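Local structure of mbGIPC protein (Monosiga brevicollis, 6X1X) at residues A54-T59 / F67-M72; L20-N25 / A30-I35; D51-A54 / D60-G63; R71-I76 / S80-I85. The protein probably serves as a signalling adaptor of the GIPC family, of which this piece, the PDZ domain, is expected to bind peptide ends of partner proteins. All blocks are in the same frame, centred on the assembly; numbering follows the deposited sequence. Where two conformers were deposited one is given.

Contact 1: A54-T59 / F67-M72; sequences AKINGT and FEVARM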
loop_
_atom_site.group_PDB
_atom_site.type_symbol
_atom_site.label_atom_id
_atom_site.label_comp_id
_atom_site.label_asym_id
_atom_site.label_seq_id
_atom_site.Cartn_x
_atom_site.Cartn_y
_atom_site.Cartn_z
ATOM N N ALA A 54 2.420 2.211 -5.802
ATOM C CA ALA A 54 3.275 2.590 -6.918
ATOM C C ALA A 54 4.745 2.304 -6.654
ATOM O O ALA A 54 5.472 1.923 -7.581
ATOM C CB ALA A 54 3.094 4.075 -7.239
ATOM N N LYS A 55 5.194 2.501 -5.417
ATOM C CA LYS A 55 6.591 2.307 -5.052
ATOM C C LYS A 55 6.674 1.874 -3.599
ATOM O O LYS A 55 5.833 2.240 -2.777
ATOM C CB LYS A 55 7.423 3.591 -5.184
ATOM C CG LYS A 55 7.488 4.179 -6.572
ATOM C CD LYS A 55 8.594 5.212 -6.703
ATOM C CE LYS A 55 8.629 5.761 -8.123
ATOM N NZ LYS A 55 9.675 6.804 -8.296
ATOM N N ILE A 56 7.722 1.118 -3.285
ATOM C CA ILE A 56 8.125 0.849 -1.912
ATOM C C ILE A 56 9.604 1.167 -1.818
ATOM O O ILE A 56 10.394 0.664 -2.624
ATOM C CB ILE A 56 7.875 -0.614 -1.511
ATOM C CG1 ILE A 56 6.381 -0.916 -1.486
ATOM C CG2 ILE A 56 8.523 -0.908 -0.156
ATOM C CD1 ILE A 56 6.091 -2.409 -1.480
ATOM N N ASN A 57 9.972 2.028 -0.870
ATOM C CA ASN A 57 11.372 2.394 -0.654
ATOM C C ASN A 57 12.060 2.794 -1.959
ATOM O O ASN A 57 13.205 2.416 -2.228
ATOM C CB ASN A 57 12.129 1.280 0.069
ATOM C CG ASN A 57 11.676 1.121 1.495
ATOM O OD1 ASN A 57 11.296 2.097 2.136
ATOM N ND2 ASN A 57 11.708 -0.109 2.002
ATOM N N GLY A 58 11.346 3.558 -2.783
ATOM C CA GLY A 58 11.888 4.076 -4.023
ATOM C C GLY A 58 11.871 3.129 -5.202
ATOM O O GLY A 58 12.224 3.547 -6.313
ATOM N N THR A 59 11.497 1.868 -5.006
ATOM C CA THR A 59 11.454 0.901 -6.094
ATOM C C THR A 59 10.180 1.076 -6.907
ATOM O O THR A 59 9.083 1.081 -6.347
ATOM C CB THR A 59 11.454 -0.507 -5.513
ATOM O OG1 THR A 59 12.601 -0.673 -4.682
ATOM C CG2 THR A 59 11.485 -1.536 -6.628
ATOM N N PHE A 67 2.007 -10.720 -5.828
ATOM C CA PHE A 67 2.931 -11.546 -5.059
ATOM C C PHE A 67 4.318 -10.920 -4.973
ATOM O O PHE A 67 5.031 -11.148 -3.994
ATOM C CB PHE A 67 2.961 -12.998 -5.545
ATOM C CG PHE A 67 3.456 -13.177 -6.950
ATOM C CD1 PHE A 67 4.808 -13.278 -7.222
ATOM C CD2 PHE A 67 2.557 -13.310 -7.991
ATOM C CE1 PHE A 67 5.247 -13.466 -8.525
ATOM C CE2 PHE A 67 2.987 -13.497 -9.282
ATOM C CZ PHE A 67 4.324 -13.573 -9.550
ATOM N N GLU A 68 4.708 -10.119 -5.975
ATOM C CA GLU A 68 6.007 -9.440 -5.937
ATOM C C GLU A 68 5.992 -8.280 -4.954
ATOM O O GLU A 68 6.951 -8.082 -4.195
ATOM C CB GLU A 68 6.382 -8.958 -7.341
ATOM C CG GLU A 68 6.528 -10.103 -8.325
ATOM C CD GLU A 68 6.726 -9.663 -9.756
ATOM O OE1 GLU A 68 6.035 -8.726 -10.208
ATOM O OE2 GLU A 68 7.594 -10.259 -10.427
ATOM N N VAL A 69 4.918 -7.490 -4.974
ATOM C CA VAL A 69 4.762 -6.393 -4.028
ATOM C C VAL A 69 4.657 -6.937 -2.609
ATOM O O VAL A 69 5.269 -6.409 -1.669
ATOM C CB VAL A 69 3.532 -5.557 -4.430
ATOM C CG1 VAL A 69 3.287 -4.449 -3.425
ATOM C CG2 VAL A 69 3.716 -4.985 -5.828
ATOM N N ALA A 70 3.903 -8.027 -2.442
ATOM C CA ALA A 70 3.755 -8.632 -1.126
ATOM C C ALA A 70 5.091 -9.113 -0.598
ATOM O O ALA A 70 5.402 -8.922 0.581
ATOM C CB ALA A 70 2.774 -9.799 -1.193
ATOM N N ARG A 71 5.880 -9.764 -1.451
ATOM C CA ARG A 71 7.207 -10.208 -1.041
ATOM C C ARG A 71 8.048 -9.046 -0.526
ATOM O O ARG A 71 8.732 -9.168 0.498
ATOM C CB ARG A 71 7.898 -10.866 -2.227
ATOM C CG ARG A 71 9.358 -11.156 -1.993
ATOM C CD ARG A 71 9.968 -11.800 -3.214
ATOM N NE ARG A 71 11.423 -11.821 -3.144
ATOM C CZ ARG A 71 12.195 -12.219 -4.150
ATOM N NH1 ARG A 71 11.634 -12.618 -5.289
ATOM N NH2 ARG A 71 13.519 -12.190 -4.032
ATOM N N MET A 72 7.993 -7.907 -1.213
ATOM C CA MET A 72 8.794 -6.762 -0.804
ATOM C C MET A 72 8.377 -6.249 0.570
ATOM O O MET A 72 9.228 -5.895 1.393
ATOM C CB MET A 72 8.702 -5.678 -1.870
ATOM C CG MET A 72 9.668 -4.523 -1.643
ATOM S SD MET A 72 9.940 -3.520 -3.111
ATOM C CE MET A 72 10.947 -4.652 -4.072
#
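Ile56 and Met72 carry most of this contact, their side chains sliding past each other in opposite directions between strand 52-56 and helix 66-75. On the inner side the fit is close. Ile56 CB lies 3.9 Å from Met72 SD, while Ile56 CG2 meets Met72 CG at 4.1 Å. Deeper in, Ile56 CD1 extends beneath the helix to Val69 CG1, 4.0 Å away, so that one isoleucine meets both Val69 and Met72. The principle illustrated is the closing of a PDZ domain, in which the helix beside the peptide groove is seated on the core here through apolar side chains. Met72 reaches the strand because its CG stands opposite the backbone N (chi1 -171°) and the chain then bends at its last torsion (chi3 -73°), which carries CE toward Thr59. There the packing thins out: Thr59 CG2 and Met72 CE approach tip to tip at 4.1 Å on the partly exposed margin. An alanine in place of Met72 is likely to open a gap beside Ile56 and leave the methyl of Thr59 without its mate on the helix. Still further out, a type I' turn runs from Ile56 to Thr59, with Asn57 and Gly58 at its exposed corners.

Contact 2: L20-N25 / A30-I35; sequences LTISDN and AFIKKI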
loop_
_atom_site.group_PDB
_atom_site.type_symbol
_atom_site.label_atom_id
_atom_site.label_comp_id
_atom_site.label_asym_id
_atom_site.label_seq_id
_atom_site.Cartn_x
_atom_site.Cartn_y
_atom_site.Cartn_z
ATOM N N LEU A 20 -2.486 -5.600 5.545
ATOM C CA LEU A 20 -2.898 -5.354 4.170
ATOM C C LEU A 20 -3.293 -6.644 3.472
ATOM O O LEU A 20 -2.615 -7.669 3.609
ATOM C CB LEU A 20 -1.749 -4.756 3.365
ATOM C CG LEU A 20 -1.304 -3.362 3.771
ATOM C CD1 LEU A 20 -0.093 -2.947 2.954
ATOM C CD2 LEU A 20 -2.441 -2.354 3.617
ATOM N N THR A 21 -4.346 -6.569 2.669
ATOM C CA THR A 21 -4.619 -7.563 1.637
ATOM C C THR A 21 -4.445 -6.868 0.298
ATOM O O THR A 21 -5.098 -5.851 0.040
ATOM C CB THR A 21 -6.047 -8.089 1.740
ATOM O OG1 THR A 21 -6.241 -8.669 3.032
ATOM C CG2 THR A 21 -6.330 -9.129 0.654
ATOM N N ILE A 22 -3.570 -7.397 -0.537
ATOM C CA ILE A 22 -3.315 -6.771 -1.822
ATOM C C ILE A 22 -3.571 -7.763 -2.933
ATOM O O ILE A 22 -3.452 -8.984 -2.766
ATOM C CB ILE A 22 -1.909 -6.151 -1.924
ATOM C CG1 ILE A 22 -0.840 -7.225 -1.861
ATOM C CG2 ILE A 22 -1.706 -5.116 -0.822
ATOM C CD1 ILE A 22 0.541 -6.694 -2.177
ATOM N N SER A 23 -3.939 -7.227 -4.089
ATOM C CA SER A 23 -4.187 -8.039 -5.263
ATOM C C SER A 23 -3.759 -7.251 -6.494
ATOM O O SER A 23 -3.196 -6.159 -6.393
ATOM C CB SER A 23 -5.645 -8.478 -5.329
ATOM O OG SER A 23 -5.783 -9.450 -6.342
ATOM N N ASP A 24 -3.994 -7.835 -7.667
ATOM C CA ASP A 24 -3.771 -7.143 -8.933
ATOM C C ASP A 24 -4.701 -7.761 -9.966
ATOM O O ASP A 24 -5.202 -8.871 -9.774
ATOM C CB ASP A 24 -2.292 -7.160 -9.382
ATOM C CG ASP A 24 -1.854 -8.507 -9.941
ATOM O OD1 ASP A 24 -2.132 -8.769 -11.131
ATOM O OD2 ASP A 24 -1.192 -9.282 -9.224
ATOM N N ASN A 25 -4.959 -7.028 -11.049
ATOM C CA ASN A 25 -5.867 -7.522 -12.080
ATOM C C ASN A 25 -5.138 -8.034 -13.315
ATOM O O ASN A 25 -5.780 -8.283 -14.340
ATOM C CB ASN A 25 -6.942 -6.486 -12.433
ATOM C CG ASN A 25 -6.370 -5.208 -13.017
ATOM O OD1 ASN A 25 -5.234 -5.175 -13.479
ATOM N ND2 ASN A 25 -7.170 -4.146 -13.011
ATOM N N ALA A 30 -0.310 -3.197 -8.341
ATOM C CA ALA A 30 -1.037 -3.899 -7.298
ATOM C C ALA A 30 -1.828 -2.885 -6.480
ATOM O O ALA A 30 -1.473 -1.706 -6.405
ATOM C CB ALA A 30 -0.059 -4.663 -6.409
ATOM N N PHE A 31 -2.919 -3.342 -5.875
ATOM C CA PHE A 31 -3.779 -2.433 -5.133
ATOM C C PHE A 31 -4.195 -3.046 -3.808
ATOM O O PHE A 31 -4.133 -4.259 -3.592
ATOM C CB PHE A 31 -5.009 -2.011 -5.942
ATOM C CG PHE A 31 -5.930 -3.141 -6.258
ATOM C CD1 PHE A 31 -5.736 -3.928 -7.383
ATOM C CD2 PHE A 31 -6.990 -3.427 -5.422
ATOM C CE1 PHE A 31 -6.596 -4.981 -7.665
ATOM C CE2 PHE A 31 -7.850 -4.469 -5.697
ATOM C CZ PHE A 31 -7.649 -5.245 -6.818
ATOM N N ILE A 32 -4.627 -2.163 -2.918
ATOM C CA ILE A 32 -5.024 -2.540 -1.571
ATOM C C ILE A 32 -6.492 -2.935 -1.616
ATOM O O ILE A 32 -7.371 -2.103 -1.863
ATOM C CB ILE A 32 -4.772 -1.407 -0.575
ATOM C CG1 ILE A 32 -3.282 -1.097 -0.529
ATOM C CG2 ILE A 32 -5.275 -1.790 0.809
ATOM C CD1 ILE A 32 -2.929 0.101 0.325
ATOM N N LYS A 33 -6.755 -4.207 -1.371
ATOM C CA LYS A 33 -8.104 -4.742 -1.393
ATOM C C LYS A 33 -8.779 -4.628 -0.037
ATOM O O LYS A 33 -9.985 -4.365 0.034
ATOM C CB LYS A 33 -8.037 -6.210 -1.816
ATOM C CG LYS A 33 -9.359 -6.836 -2.180
ATOM C CD LYS A 33 -9.144 -8.270 -2.644
ATOM C CE LYS A 33 -10.454 -8.925 -3.054
ATOM N NZ LYS A 33 -11.047 -8.256 -4.246
ATOM N N LYS A 34 -8.026 -4.837 1.043
ATOM C CA LYS A 34 -8.561 -4.742 2.394
ATOM C C LYS A 34 -7.482 -4.198 3.309
ATOM O O LYS A 34 -6.287 -4.408 3.081
ATOM C CB LYS A 34 -9.002 -6.104 2.952
ATOM C CG LYS A 34 -10.003 -6.849 2.074
ATOM C CD LYS A 34 -10.426 -8.184 2.666
ATOM C CE LYS A 34 -11.482 -8.852 1.792
ATOM N NZ LYS A 34 -11.998 -10.115 2.396
ATOM N N ILE A 35 -7.922 -3.510 4.356
ATOM C CA ILE A 35 -7.060 -3.077 5.444
ATOM C C ILE A 35 -7.712 -3.553 6.728
ATOM O O ILE A 35 -8.822 -3.125 7.062
ATOM C CB ILE A 35 -6.875 -1.551 5.462
ATOM C CG1 ILE A 35 -6.218 -1.091 4.155
ATOM C CG2 ILE A 35 -6.020 -1.156 6.664
ATOM C CD1 ILE A 35 -6.090 0.425 4.031
#
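The ring of Phe31 leans over the strand opposite, with Asn25 N at its edge near the ring plane and Ser23 O and Asp24 CA approaching obliquely. Phe31 CD1 comes to 3.5 Å from Ser23 O, and CZ to 4.1 Å from Ser23 CB. The ring is brought there by a chi1 of 64°, which sets CG between the backbone N and the carbonyl carbon. With the ring cut back to an alanine, Ser23 O and the CA of Asp24 would probably lose the aromatic surface that lies against them. Beneath the ring the pair is tied both ways, Phe31 N giving to Ser23 O at 2.9 Å and Ser23 N to Phe31 O at 3.0 Å. Farther along the antiparallel hairpin a classic beta bulge intervenes: Thr21 O accepts from Lys33 N at 2.7 Å and, more loosely, from Lys34 N at 3.3 Å, while Thr21 N returns a nearly straight bond to Lys34 O (175°). On the face toward the core, Leu20 CD2 rests against Ile32 CG2 and Ile35 CG1, both at 4.0 Å. Thr21 and Ser23 spend their backbone groups on strand 31-35, whereas those of Ile22 point to the other edge, beside helix 66-75. In PDZ domains that edge is where a ligand peptide adds itself as a further strand, and the chemistry here is consistent with the same use.

Contact 3: D51-A54 / D60-G63; sequences DHIA and DLNG
An Asx turn at Asp60, just where strand 59-60 gives way to the loop before helix 66-75, is joined to the strand at Ala54 by direct and water-mediated bonds. It illustrates how a chain leaving a hairpin can be steered by one carboxylate. Leu61 N donates to Ala54 O at 2.9 Å, extending the pairing of the hairpin by one link. Asp60 CG lies opposite its own backbone N (chi1 -176°), an orientation that carries OD1 forward over the next residues. There Asp60 OD1 accepts from Asn62 N at 3.0 Å, met from above the carboxylate plane (46° out of it) although the N-H itself points straight at it (166°). A water donates to both Ala54 O and Asp60 OD1, at 2.8 Å each, so each of these oxygens is gripped twice and the carboxylate is linked to the strand without touching it. A second water gives one hydrogen to Ile53 O at 2.8 Å and the other to Leu61 O at 2.9 Å, bridging two carbonyls that could not bond to each other. Below this polar layer the contact turns apolar. The side chains of Ile53 and Leu61 lie alongside one another, pointing the same way, with CG2 of Ile53 and CD1 of Leu61 4.1 Å apart. Leu61 thereby packs beside the pair Ile56 and Met72, CD1 against the isoleucine and CD2 near the sulfur of Met72 on helix 66-75, while the backbone of strand 52-56 pairs with Ile85 of strand 81-87 at Ala54 and with Ala30 at Ile53.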
loop_
_atom_site.group_PDB
_atom_site.type_symbol
_atom_site.label_atom_id
_atom_site.label_comp_id
_atom_site.label_asym_id
_atom_site.label_seq_id
_atom_site.Cartn_x
_atom_site.Cartn_y
_atom_site.Cartn_z
ATOM N N ASP A 51 -6.392 2.076 -2.897
ATOM C CA ASP A 51 -5.168 2.733 -3.327
ATOM C C ASP A 51 -4.274 1.742 -4.059
ATOM O O ASP A 51 -4.197 0.559 -3.702
ATOM C CB ASP A 51 -4.410 3.289 -2.118
ATOM C CG ASP A 51 -5.059 4.525 -1.523
ATOM O OD1 ASP A 51 -5.964 5.104 -2.149
ATOM O OD2 ASP A 51 -4.639 4.930 -0.415
ATOM N N HIS A 52 -3.604 2.224 -5.088
ATOM C CA HIS A 52 -2.595 1.437 -5.776
ATOM C C HIS A 52 -1.230 1.687 -5.142
ATOM O O HIS A 52 -0.938 2.790 -4.667
ATOM C CB HIS A 52 -2.579 1.775 -7.268
ATOM C CG HIS A 52 -3.732 1.188 -8.027
ATOM N ND1 HIS A 52 -4.966 1.801 -8.102
ATOM C CD2 HIS A 52 -3.846 0.030 -8.721
ATOM C CE1 HIS A 52 -5.785 1.053 -8.821
ATOM N NE2 HIS A 52 -5.131 -0.029 -9.205
ATOM N N ILE A 53 -0.397 0.651 -5.125
ATOM C CA ILE A 53 0.943 0.744 -4.558
ATOM C C ILE A 53 1.907 0.990 -5.709
ATOM O O ILE A 53 2.195 0.088 -6.501
ATOM C CB ILE A 53 1.307 -0.509 -3.753
ATOM C CG1 ILE A 53 0.317 -0.678 -2.604
ATOM C CG2 ILE A 53 2.738 -0.389 -3.229
ATOM C CD1 ILE A 53 0.462 -1.988 -1.852
ATOM N N ALA A 54 2.420 2.211 -5.802
ATOM C CA ALA A 54 3.275 2.590 -6.918
ATOM C C ALA A 54 4.745 2.304 -6.654
ATOM O O ALA A 54 5.472 1.923 -7.581
ATOM C CB ALA A 54 3.094 4.075 -7.239
ATOM N N ASP A 60 10.319 1.183 -8.226
ATOM C CA ASP A 60 9.170 1.305 -9.120
ATOM C C ASP A 60 8.444 -0.033 -9.197
ATOM O O ASP A 60 9.028 -1.042 -9.599
ATOM C CB ASP A 60 9.692 1.706 -10.501
ATOM C CG ASP A 60 8.593 1.960 -11.519
ATOM O OD1 ASP A 60 7.400 1.865 -11.184
ATOM O OD2 ASP A 60 8.946 2.279 -12.679
ATOM N N LEU A 61 7.170 -0.055 -8.819
ATOM C CA LEU A 61 6.393 -1.288 -8.819
ATOM C C LEU A 61 5.357 -1.325 -9.936
ATOM O O LEU A 61 4.443 -2.157 -9.907
ATOM C CB LEU A 61 5.776 -1.547 -7.444
ATOM C CG LEU A 61 6.846 -1.690 -6.359
ATOM C CD1 LEU A 61 6.214 -1.719 -4.984
ATOM C CD2 LEU A 61 7.682 -2.935 -6.574
ATOM N N ASN A 62 5.499 -0.452 -10.930
ATOM C CA ASN A 62 4.645 -0.534 -12.108
ATOM C C ASN A 62 4.797 -1.893 -12.782
ATOM O O ASN A 62 5.910 -2.365 -13.018
ATOM C CB ASN A 62 5.010 0.588 -13.075
ATOM C CG ASN A 62 4.037 0.704 -14.230
ATOM O OD1 ASN A 62 2.917 0.190 -14.176
ATOM N ND2 ASN A 62 4.460 1.388 -15.282
ATOM N N GLY A 63 3.666 -2.527 -13.088
ATOM C CA GLY A 63 3.668 -3.823 -13.724
ATOM C C GLY A 63 3.876 -4.995 -12.795
ATOM O O GLY A 63 3.764 -6.144 -13.239
HETATM O O HOH W 1 2.383 -2.354 -7.880
HETATM O O HOH W 2 5.995 3.702 -9.650
#

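Contact 4: R71-I76 / S80-I85; sequences RMLKEI and SEFTMI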
loop_
_atom_site.group_PDB
_atom_site.type_symbol
_atom_site.label_atom_id
_atom_site.label_comp_id
_atom_site.label_asym_id
_atom_site.label_seq_id
_atom_site.Cartn_x
_atom_site.Cartn_y
_atom_site.Cartn_z
ATOM N N ARG A 71 5.880 -9.764 -1.451
ATOM C CA ARG A 71 7.207 -10.208 -1.041
ATOM C C ARG A 71 8.048 -9.046 -0.526
ATOM O O ARG A 71 8.732 -9.168 0.498
ATOM C CB ARG A 71 7.898 -10.866 -2.227
ATOM C CG ARG A 71 9.358 -11.156 -1.993
ATOM C CD ARG A 71 9.968 -11.800 -3.214
ATOM N NE ARG A 71 11.423 -11.821 -3.144
ATOM C CZ ARG A 71 12.195 -12.219 -4.150
ATOM N NH1 ARG A 71 11.634 -12.618 -5.289
ATOM N NH2 ARG A 71 13.519 -12.190 -4.032
ATOM N N MET A 72 7.993 -7.907 -1.213
ATOM C CA MET A 72 8.794 -6.762 -0.804
ATOM C C MET A 72 8.377 -6.249 0.570
ATOM O O MET A 72 9.228 -5.895 1.393
ATOM C CB MET A 72 8.702 -5.678 -1.870
ATOM C CG MET A 72 9.668 -4.523 -1.643
ATOM S SD MET A 72 9.940 -3.520 -3.111
ATOM C CE MET A 72 10.947 -4.652 -4.072
ATOM N N LEU A 73 7.070 -6.197 0.838
ATOM C CA LEU A 73 6.595 -5.767 2.152
ATOM C C LEU A 73 6.920 -6.800 3.222
ATOM O O LEU A 73 7.295 -6.446 4.347
ATOM C CB LEU A 73 5.088 -5.530 2.086
ATOM C CG LEU A 73 4.669 -4.329 1.245
ATOM C CD1 LEU A 73 3.164 -4.333 1.042
ATOM C CD2 LEU A 73 5.107 -3.037 1.899
ATOM N N LYS A 74 6.776 -8.082 2.885
ATOM C CA LYS A 74 7.024 -9.155 3.836
ATOM C C LYS A 74 8.481 -9.178 4.272
ATOM O O LYS A 74 8.782 -9.444 5.441
ATOM C CB LYS A 74 6.651 -10.476 3.166
ATOM C CG LYS A 74 6.841 -11.716 4.016
ATOM C CD LYS A 74 6.431 -12.972 3.253
ATOM C CE LYS A 74 4.972 -12.932 2.854
ATOM N NZ LYS A 74 4.601 -14.151 2.063
ATOM N N GLU A 75 9.398 -8.905 3.339
ATOM C CA GLU A 75 10.823 -8.999 3.627
ATOM C C GLU A 75 11.331 -7.886 4.529
ATOM O O GLU A 75 12.377 -8.055 5.162
ATOM C CB GLU A 75 11.629 -9.048 2.330
ATOM C CG GLU A 75 11.491 -10.393 1.651
ATOM C CD GLU A 75 12.097 -10.475 0.256
ATOM O OE1 GLU A 75 12.630 -9.466 -0.273
ATOM O OE2 GLU A 75 12.032 -11.575 -0.328
ATOM N N ILE A 76 10.628 -6.760 4.613
ATOM C CA ILE A 76 11.065 -5.649 5.461
ATOM C C ILE A 76 11.266 -6.151 6.884
ATOM O O ILE A 76 10.345 -6.741 7.463
ATOM C CB ILE A 76 10.055 -4.496 5.432
ATOM C CG1 ILE A 76 9.976 -3.901 4.022
ATOM C CG2 ILE A 76 10.423 -3.438 6.476
ATOM C CD1 ILE A 76 8.834 -2.947 3.819
ATOM N N SER A 80 11.821 -1.920 11.267
ATOM C CA SER A 80 12.259 -0.984 10.247
ATOM C C SER A 80 11.146 -0.023 9.878
ATOM O O SER A 80 9.972 -0.393 9.832
ATOM C CB SER A 80 12.634 -1.743 8.977
ATOM O OG SER A 80 13.649 -2.695 9.215
ATOM N N GLU A 81 11.530 1.207 9.590
ATOM C CA GLU A 81 10.646 2.119 8.886
ATOM C C GLU A 81 10.713 1.816 7.397
ATOM O O GLU A 81 11.719 1.313 6.887
ATOM C CB GLU A 81 11.087 3.565 9.112
ATOM C CG GLU A 81 11.146 3.981 10.572
ATOM C CD GLU A 81 11.633 5.406 10.756
ATOM O OE1 GLU A 81 11.537 6.198 9.795
ATOM O OE2 GLU A 81 12.118 5.731 11.862
ATOM N N PHE A 82 9.619 2.095 6.697
ATOM C CA PHE A 82 9.617 1.995 5.247
ATOM C C PHE A 82 8.720 3.082 4.690
ATOM O O PHE A 82 7.868 3.636 5.393
ATOM C CB PHE A 82 9.205 0.602 4.738
ATOM C CG PHE A 82 7.753 0.249 4.987
ATOM C CD1 PHE A 82 7.350 -0.259 6.210
ATOM C CD2 PHE A 82 6.806 0.402 3.983
ATOM C CE1 PHE A 82 6.017 -0.599 6.427
ATOM C CE2 PHE A 82 5.470 0.059 4.195
ATOM C CZ PHE A 82 5.080 -0.436 5.418
ATOM N N THR A 83 8.921 3.383 3.411
ATOM C CA THR A 83 8.100 4.345 2.696
ATOM C C THR A 83 7.388 3.648 1.546
ATOM O O THR A 83 7.927 2.733 0.921
ATOM C CB THR A 83 8.943 5.524 2.196
ATOM O OG1 THR A 83 9.458 6.247 3.320
ATOM C CG2 THR A 83 8.114 6.480 1.352
ATOM N N MET A 84 6.154 4.068 1.289
ATOM C CA MET A 84 5.342 3.491 0.236
ATOM C C MET A 84 4.626 4.641 -0.445
ATOM O O MET A 84 4.063 5.507 0.233
ATOM C CB MET A 84 4.346 2.503 0.847
ATOM C CG MET A 84 3.545 1.705 -0.155
ATOM S SD MET A 84 2.709 0.345 0.677
ATOM C CE MET A 84 1.682 1.223 1.856
ATOM N N ILE A 85 4.694 4.687 -1.766
ATOM C CA ILE A 85 3.962 5.678 -2.540
ATOM C C ILE A 85 2.676 5.021 -2.998
ATOM O O ILE A 85 2.706 3.992 -3.688
ATOM C CB ILE A 85 4.782 6.180 -3.735
ATOM C CG1 ILE A 85 6.129 6.729 -3.265
ATOM C CG2 ILE A 85 4.003 7.241 -4.488
ATOM C CD1 ILE A 85 6.019 7.907 -2.328
#
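Ile76, at the C-terminal end of helix 66-75, sets its delta methyl over one face of the Phe82 ring in a CH-pi contact. Ile76 CD1 stands 4.0 Å from the ring centroid, 27° off the normal, and is shifted toward the root of the ring, since Phe82 CG is 3.6 Å from it. The two side chains cross at about a right angle, and the other branch of the isoleucine is used as well: Ile76 CG2 packs on Ser80 CB at 3.7 Å. Phe82 owes its posture to a chi1 of 68°, which sets CG between the backbone N and the carbonyl carbon and turns the ring in under the helix. Leu73, one turn earlier, completes the trio, with its CD2 lying obliquely to the ring, 3.9 Å from Phe82 CE2, and more distantly near Met84 SD. The principle is that a helix end may be docked on a sheet by branched aliphatics meeting one aromatic. On the exposed surface of the helix, Arg71 and Glu75 form a salt bridge one turn apart. Strand 81-87, which bears Phe82 and Met84, runs between strands 6-12 and 52-56; the NZ of Lys13, just beyond the former, donates to the backbone oxygens of Leu73 and Ile76, joining helix end to sheet edge.

From the N terminus, contact 2 comes first, folding strands 20-23 and 31-35 into a hairpin that is complete before the other contacts begin. Strand 52-56 then opens two loops from Ala54 and its neighbours: contact 3 closes early, at 60-63, and contact 1 later, on helix 66-75, so their spans overlap. Contact 4 takes over at Arg71 and Met72, where contact 1 ends, and closes the short turn into strand 81-87. The pieces converge under the helix. Ile22 of contact 2 touches Val69 of contact 1, Leu20 meets Leu73 of contact 4, and backbone pairs such as Ala54 with Ile85 hold the sheet together beneath them.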